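Local coordinates for protein tumor necrosis factor receptor superfamily member 11B (Mus musculus, PDB 4E4D) that acts as a decoy receptor for the cytokine TNFSF11 (RANKL), neutralising its drive toward osteoclast formation and so restraining bone resorption, at residues Cys124-Phe128 against Ala137-Lys141; Lys22-Tyr28 against Thr39-Pro45. All blocks are in the same frame, centred on the assembly; numbering follows the deposited sequence.

Contact 1 (Cys124-Phe128 against Ala137-Lys141)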
loop_
_atom_site.group_PDB
_atom_site.type_symbol
_atom_site.label_atom_id
_atom_site.label_comp_id
_atom_site.label_asym_id
_atom_site.label_seq_id
_atom_site.Cartn_x
_atom_site.Cartn_y
_atom_site.Cartn_z
ATOM N N CYS B 124 36.211 19.030 -14.510
ATOM C CA CYS B 124 37.246 19.151 -15.527
ATOM C C CYS B 124 38.632 19.059 -14.900
ATOM O O CYS B 124 38.809 19.390 -13.728
ATOM C CB CYS B 124 37.104 20.483 -16.265
ATOM S SG CYS B 124 35.415 20.887 -16.772
ATOM N N PRO B 125 39.625 18.606 -15.683
ATOM C CA PRO B 125 41.010 18.548 -15.203
ATOM C C PRO B 125 41.634 19.938 -15.112
ATOM O O PRO B 125 41.000 20.921 -15.494
ATOM C CB PRO B 125 41.715 17.709 -16.271
ATOM C CG PRO B 125 40.917 17.920 -17.505
ATOM C CD PRO B 125 39.494 18.088 -17.056
ATOM N N ASP B 126 42.863 20.010 -14.611
ATOM C CA ASP B 126 43.548 21.286 -14.440
ATOM C C ASP B 126 43.722 22.001 -15.778
ATOM O O ASP B 126 44.173 21.405 -16.757
ATOM C CB ASP B 126 44.911 21.070 -13.781
ATOM C CG ASP B 126 45.640 22.370 -13.507
ATOM O OD1 ASP B 126 44.964 23.403 -13.316
ATOM O OD2 ASP B 126 46.889 22.359 -13.482
ATOM N N GLY B 127 43.361 23.280 -15.810
ATOM C CA GLY B 127 43.481 24.082 -17.013
ATOM C C GLY B 127 42.150 24.308 -17.708
ATOM O O GLY B 127 42.089 24.973 -18.743
ATOM N N PHE B 128 41.083 23.755 -17.139
ATOM C CA PHE B 128 39.749 23.883 -17.717
ATOM C C PHE B 128 38.812 24.640 -16.781
ATOM O O PHE B 128 38.846 24.452 -15.565
ATOM C CB PHE B 128 39.168 22.500 -18.015
ATOM C CG PHE B 128 39.818 21.804 -19.177
ATOM C CD1 PHE B 128 41.011 21.122 -19.016
ATOM C CD2 PHE B 128 39.230 21.830 -20.431
ATOM C CE1 PHE B 128 41.609 20.480 -20.084
ATOM C CE2 PHE B 128 39.823 21.190 -21.503
ATOM C CZ PHE B 128 41.013 20.515 -21.329
ATOM N N ALA B 137 27.488 20.282 -23.569
ATOM C CA ALA B 137 28.762 20.964 -23.758
ATOM C C ALA B 137 29.802 20.466 -22.755
ATOM O O ALA B 137 29.537 20.425 -21.552
ATOM C CB ALA B 137 28.579 22.467 -23.621
ATOM N N PRO B 138 30.990 20.081 -23.248
ATOM C CA PRO B 138 32.079 19.607 -22.390
ATOM C C PRO B 138 32.878 20.757 -21.781
ATOM O O PRO B 138 32.428 21.902 -21.805
ATOM C CB PRO B 138 32.950 18.807 -23.359
ATOM C CG PRO B 138 32.770 19.498 -24.661
ATOM C CD PRO B 138 31.350 20.008 -24.677
ATOM N N CYS B 139 34.051 20.447 -21.239
ATOM C CA CYS B 139 34.917 21.462 -20.652
ATOM C C CYS B 139 35.790 22.100 -21.728
ATOM O O CYS B 139 36.294 21.414 -22.617
ATOM C CB CYS B 139 35.796 20.838 -19.569
ATOM S SG CYS B 139 34.889 19.799 -18.403
ATOM N N ILE B 140 35.965 23.415 -21.640
ATOM C CA ILE B 140 36.754 24.152 -22.620
ATOM C C ILE B 140 38.098 24.566 -22.028
ATOM O O ILE B 140 38.205 24.828 -20.830
ATOM C CB ILE B 140 36.010 25.411 -23.103
ATOM C CG1 ILE B 140 34.581 25.058 -23.521
ATOM C CG2 ILE B 140 36.761 26.069 -24.252
ATOM C CD1 ILE B 140 34.500 24.011 -24.613
ATOM N N LYS B 141 39.120 24.623 -22.876
ATOM C CA LYS B 141 40.458 25.007 -22.443
ATOM C C LYS B 141 40.637 26.521 -22.520
ATOM O O LYS B 141 41.370 27.111 -21.725
ATOM C CB LYS B 141 41.514 24.312 -23.305
ATOM C CG LYS B 141 42.949 24.659 -22.934
ATOM C CD LYS B 141 43.951 23.967 -23.848
ATOM C CE LYS B 141 43.837 22.451 -23.779
ATOM N NZ LYS B 141 44.077 21.921 -22.408
HETATM O O HOH W 1 41.094 27.268 -18.415
#
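A water molecule ties Gly127 to Lys141, giving its stronger hydrogen bond to the carbonyl oxygen Gly127 O at 2.5 Å and a weak one to Lys141 O at 3.3 Å. No direct hydrogen bond joins Cys124-Phe128 to Ala137-Lys141, so this water supplies a polar link where covalent and apolar contacts do the rest. The covalent link runs from Cys124, first of its segment, to Cys139, in the middle of the other: Cys124 SG is joined to Cys139 SG in a disulfide with a left-handed twist (chi3 -78°). At this torsion Cys124 CB and Cys139 CB lie 3.6 Å apart. Beyond the disulfide, the ring of Phe128 extends along the chain from Cys139 to Lys141. With CG anti to the carbonyl carbon of Phe128 (chi1 -72°), its CD2 comes to 3.7 Å from Cys139 CB, while Ile140 N lies in the ring plane, at its edge. Farther out, the bent chain of Lys141 and the ring cross obliquely, and Lys141 NZ comes beside Phe128 CZ at 3.5 Å. With Phe128 cut back to an alanine, Cys139 CB and the Lys141 side chain would probably lose the ring they lie against, opening a gap beside the disulfide. The loop that delivers the ring is a type II beta turn from Pro125 to Phe128, closed by Phe128 N bonding to Pro125 O at 3.3 Å; Gly127 adopts its positive phi of 104°, where a side chain would press against the preceding carbonyl oxygen. A turn with proline, glycine and an aromatic residue, following a cysteine that pairs with a later one, is characteristic of the opening loop of a TNF-receptor cysteine-rich repeat, here the fourth.

Contact 2 (Lys22-Tyr28 against Thr39-Pro45); sequences KCAPGTY and TLCVPCP
Tyr28 and Val42 lie side by side and point the same way, with Val42 CB over one face of the phenol ring, a CH-pi contact 4.2 Å from the Tyr28 ring centroid. Pro43 O meets the ring at its edge, near its plane, and Pro45 CD adds an apolar contact with Tyr28 CE2 at 4.0 Å. The ring reaches this cluster because CG sits between the backbone N and the carbonyl carbon of Tyr28 (chi1 68°). Beneath it, two backbone bonds fix the pair: Tyr28 N to Val42 O at 2.8 Å, and Val42 N to Tyr28 O at 3.0 Å, the latter nearly straight at 171°. These bonds belong to the antiparallel beta hairpin of strands 27-31 and 40-43 in the first TNF-receptor cysteine-rich repeat, and the disulfide between Cys23 SG and Cys41 SG staples the chain ahead of the first strand to the second. Next to the hydrogen-bonded pair, Thr27 and Pro43 form a non-hydrogen-bonded pair whose side chains diverge, and just beyond the strands Cys44 N binds Gly26 O at 2.8 Å, approaching from above the carbonyl plane. What positions Gly26 and Thr27 is a type II turn from Ala24 to Thr27: Ala24 O is gripped from the same face of its plane by Thr27 N and by the hydroxyl, Thr27 OG1 donating at 2.7 Å. Farther out, His54 NE2 is hydrogen-bonded to Thr27 O, Asp21 O holds Thr39 OG1, and Cys44, first residue of the second repeat, is disulfide-bonded to Cys59.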
loop_
_atom_site.group_PDB
_atom_site.type_symbol
_atom_site.label_atom_id
_atom_site.label_comp_id
_atom_site.label_asym_id
_atom_site.label_seq_id
_atom_site.Cartn_x
_atom_site.Cartn_y
_atom_site.Cartn_z
ATOM N N LYS B 22 7.885 -27.807 -28.814
ATOM C CA LYS B 22 7.391 -26.596 -28.177
ATOM C C LYS B 22 6.684 -25.743 -29.221
ATOM O O LYS B 22 6.774 -26.016 -30.418
ATOM C CB LYS B 22 8.544 -25.798 -27.567
ATOM C CG LYS B 22 9.299 -26.514 -26.460
ATOM C CD LYS B 22 10.310 -25.584 -25.805
ATOM C CE LYS B 22 11.075 -26.276 -24.688
ATOM N NZ LYS B 22 11.984 -25.336 -23.973
ATOM N N CYS B 23 5.984 -24.708 -28.768
ATOM C CA CYS B 23 5.322 -23.785 -29.680
ATOM C C CYS B 23 6.270 -22.667 -30.093
ATOM O O CYS B 23 6.974 -22.097 -29.263
ATOM C CB CYS B 23 4.060 -23.203 -29.040
ATOM S SG CYS B 23 2.656 -24.340 -29.032
ATOM N N ALA B 24 6.285 -22.368 -31.387
ATOM C CA ALA B 24 7.162 -21.339 -31.926
ATOM C C ALA B 24 6.663 -19.954 -31.534
ATOM O O ALA B 24 5.512 -19.796 -31.130
ATOM C CB ALA B 24 7.240 -21.461 -33.440
ATOM N N PRO B 25 7.535 -18.942 -31.650
ATOM C CA PRO B 25 7.109 -17.565 -31.392
ATOM C C PRO B 25 5.959 -17.170 -32.310
ATOM O O PRO B 25 5.913 -17.609 -33.459
ATOM C CB PRO B 25 8.361 -16.745 -31.712
ATOM C CG PRO B 25 9.494 -17.698 -31.557
ATOM C CD PRO B 25 8.964 -19.025 -31.993
ATOM N N GLY B 26 5.042 -16.352 -31.804
ATOM C CA GLY B 26 3.872 -15.955 -32.563
ATOM C C GLY B 26 2.678 -16.857 -32.317
ATOM O O GLY B 26 1.591 -16.603 -32.833
ATOM N N THR B 27 2.876 -17.910 -31.531
ATOM C CA THR B 27 1.803 -18.855 -31.242
ATOM C C THR B 27 1.791 -19.236 -29.768
ATOM O O THR B 27 2.757 -18.986 -29.046
ATOM C CB THR B 27 1.950 -20.150 -32.071
ATOM O OG1 THR B 27 3.061 -20.913 -31.584
ATOM C CG2 THR B 27 2.164 -19.831 -33.542
ATOM N N TYR B 28 0.691 -19.840 -29.329
ATOM C CA TYR B 28 0.585 -20.361 -27.973
ATOM C C TYR B 28 0.122 -21.812 -28.020
ATOM O O TYR B 28 -0.503 -22.240 -28.988
ATOM C CB TYR B 28 -0.393 -19.525 -27.144
ATOM C CG TYR B 28 -1.832 -19.638 -27.596
ATOM C CD1 TYR B 28 -2.671 -20.614 -27.068
ATOM C CD2 TYR B 28 -2.353 -18.772 -28.549
ATOM C CE1 TYR B 28 -3.987 -20.723 -27.478
ATOM C CE2 TYR B 28 -3.669 -18.875 -28.965
ATOM C CZ TYR B 28 -4.480 -19.852 -28.427
ATOM O OH TYR B 28 -5.789 -19.958 -28.837
ATOM N N THR B 39 2.276 -31.374 -31.215
ATOM C CA THR B 39 1.861 -30.252 -30.378
ATOM C C THR B 39 1.036 -29.261 -31.190
ATOM O O THR B 39 1.485 -28.770 -32.225
ATOM C CB THR B 39 3.070 -29.511 -29.772
ATOM O OG1 THR B 39 3.757 -30.372 -28.857
ATOM C CG2 THR B 39 2.616 -28.260 -29.031
ATOM N N LEU B 40 -0.172 -28.975 -30.717
ATOM C CA LEU B 40 -1.047 -28.024 -31.389
ATOM C C LEU B 40 -0.709 -26.601 -30.965
ATOM O O LEU B 40 -0.764 -26.264 -29.783
ATOM C CB LEU B 40 -2.511 -28.322 -31.072
ATOM C CG LEU B 40 -3.519 -27.359 -31.704
ATOM C CD1 LEU B 40 -3.486 -27.459 -33.221
ATOM C CD2 LEU B 40 -4.920 -27.623 -31.179
ATOM N N CYS B 41 -0.361 -25.768 -31.939
ATOM C CA CYS B 41 0.002 -24.385 -31.668
ATOM C C CYS B 41 -0.851 -23.439 -32.502
ATOM O O CYS B 41 -1.023 -23.638 -33.705
ATOM C CB CYS B 41 1.486 -24.161 -31.953
ATOM S SG CYS B 41 2.581 -25.144 -30.900
ATOM N N VAL B 42 -1.385 -22.413 -31.850
ATOM C CA VAL B 42 -2.283 -21.469 -32.500
ATOM C C VAL B 42 -1.705 -20.061 -32.431
ATOM O O VAL B 42 -1.183 -19.655 -31.394
ATOM C CB VAL B 42 -3.666 -21.487 -31.821
ATOM C CG1 VAL B 42 -4.581 -20.425 -32.414
ATOM C CG2 VAL B 42 -4.290 -22.867 -31.947
ATOM N N PRO B 43 -1.789 -19.308 -33.539
ATOM C CA PRO B 43 -1.254 -17.942 -33.549
ATOM C C PRO B 43 -1.799 -17.089 -32.407
ATOM O O PRO B 43 -2.958 -17.248 -32.021
ATOM C CB PRO B 43 -1.714 -17.389 -34.908
ATOM C CG PRO B 43 -2.773 -18.335 -35.392
ATOM C CD PRO B 43 -2.401 -19.662 -34.830
ATOM N N CYS B 44 -0.964 -16.203 -31.872
ATOM C CA CYS B 44 -1.368 -15.332 -30.774
ATOM C C CYS B 44 -2.542 -14.456 -31.189
ATOM O O CYS B 44 -2.565 -13.932 -32.301
ATOM C CB CYS B 44 -0.203 -14.439 -30.341
ATOM S SG CYS B 44 1.123 -15.294 -29.465
ATOM N N PRO B 45 -3.524 -14.291 -30.293
ATOM C CA PRO B 45 -4.636 -13.383 -30.587
ATOM C C PRO B 45 -4.151 -11.941 -30.679
ATOM O O PRO B 45 -3.001 -11.659 -30.343
ATOM C CB PRO B 45 -5.570 -13.567 -29.386
ATOM C CG PRO B 45 -4.692 -14.056 -28.292
ATOM C CD PRO B 45 -3.636 -14.888 -28.950
#

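Overall arrangement
Contact 2 comes first along the chain and closes before contact 1 opens; they lie on opposite sides of the chain's centre, with centres 57 Å apart and nearest atoms about 42 Å apart. They share no sheet. Contact 2 belongs to the first cysteine-rich repeat and reaches the start of the second, whereas contact 1 opens the fourth, in a loop after strand 120-123. Both nevertheless follow one plan, a disulfide paired with a type II turn that ends just before or at an aromatic residue. Repeating such disulfide-braced units in series builds the elongated, helix-free cysteine-rich N-terminal part of this decoy receptor, the portion present here, consistent with the way this family lies along its cytokine ligands.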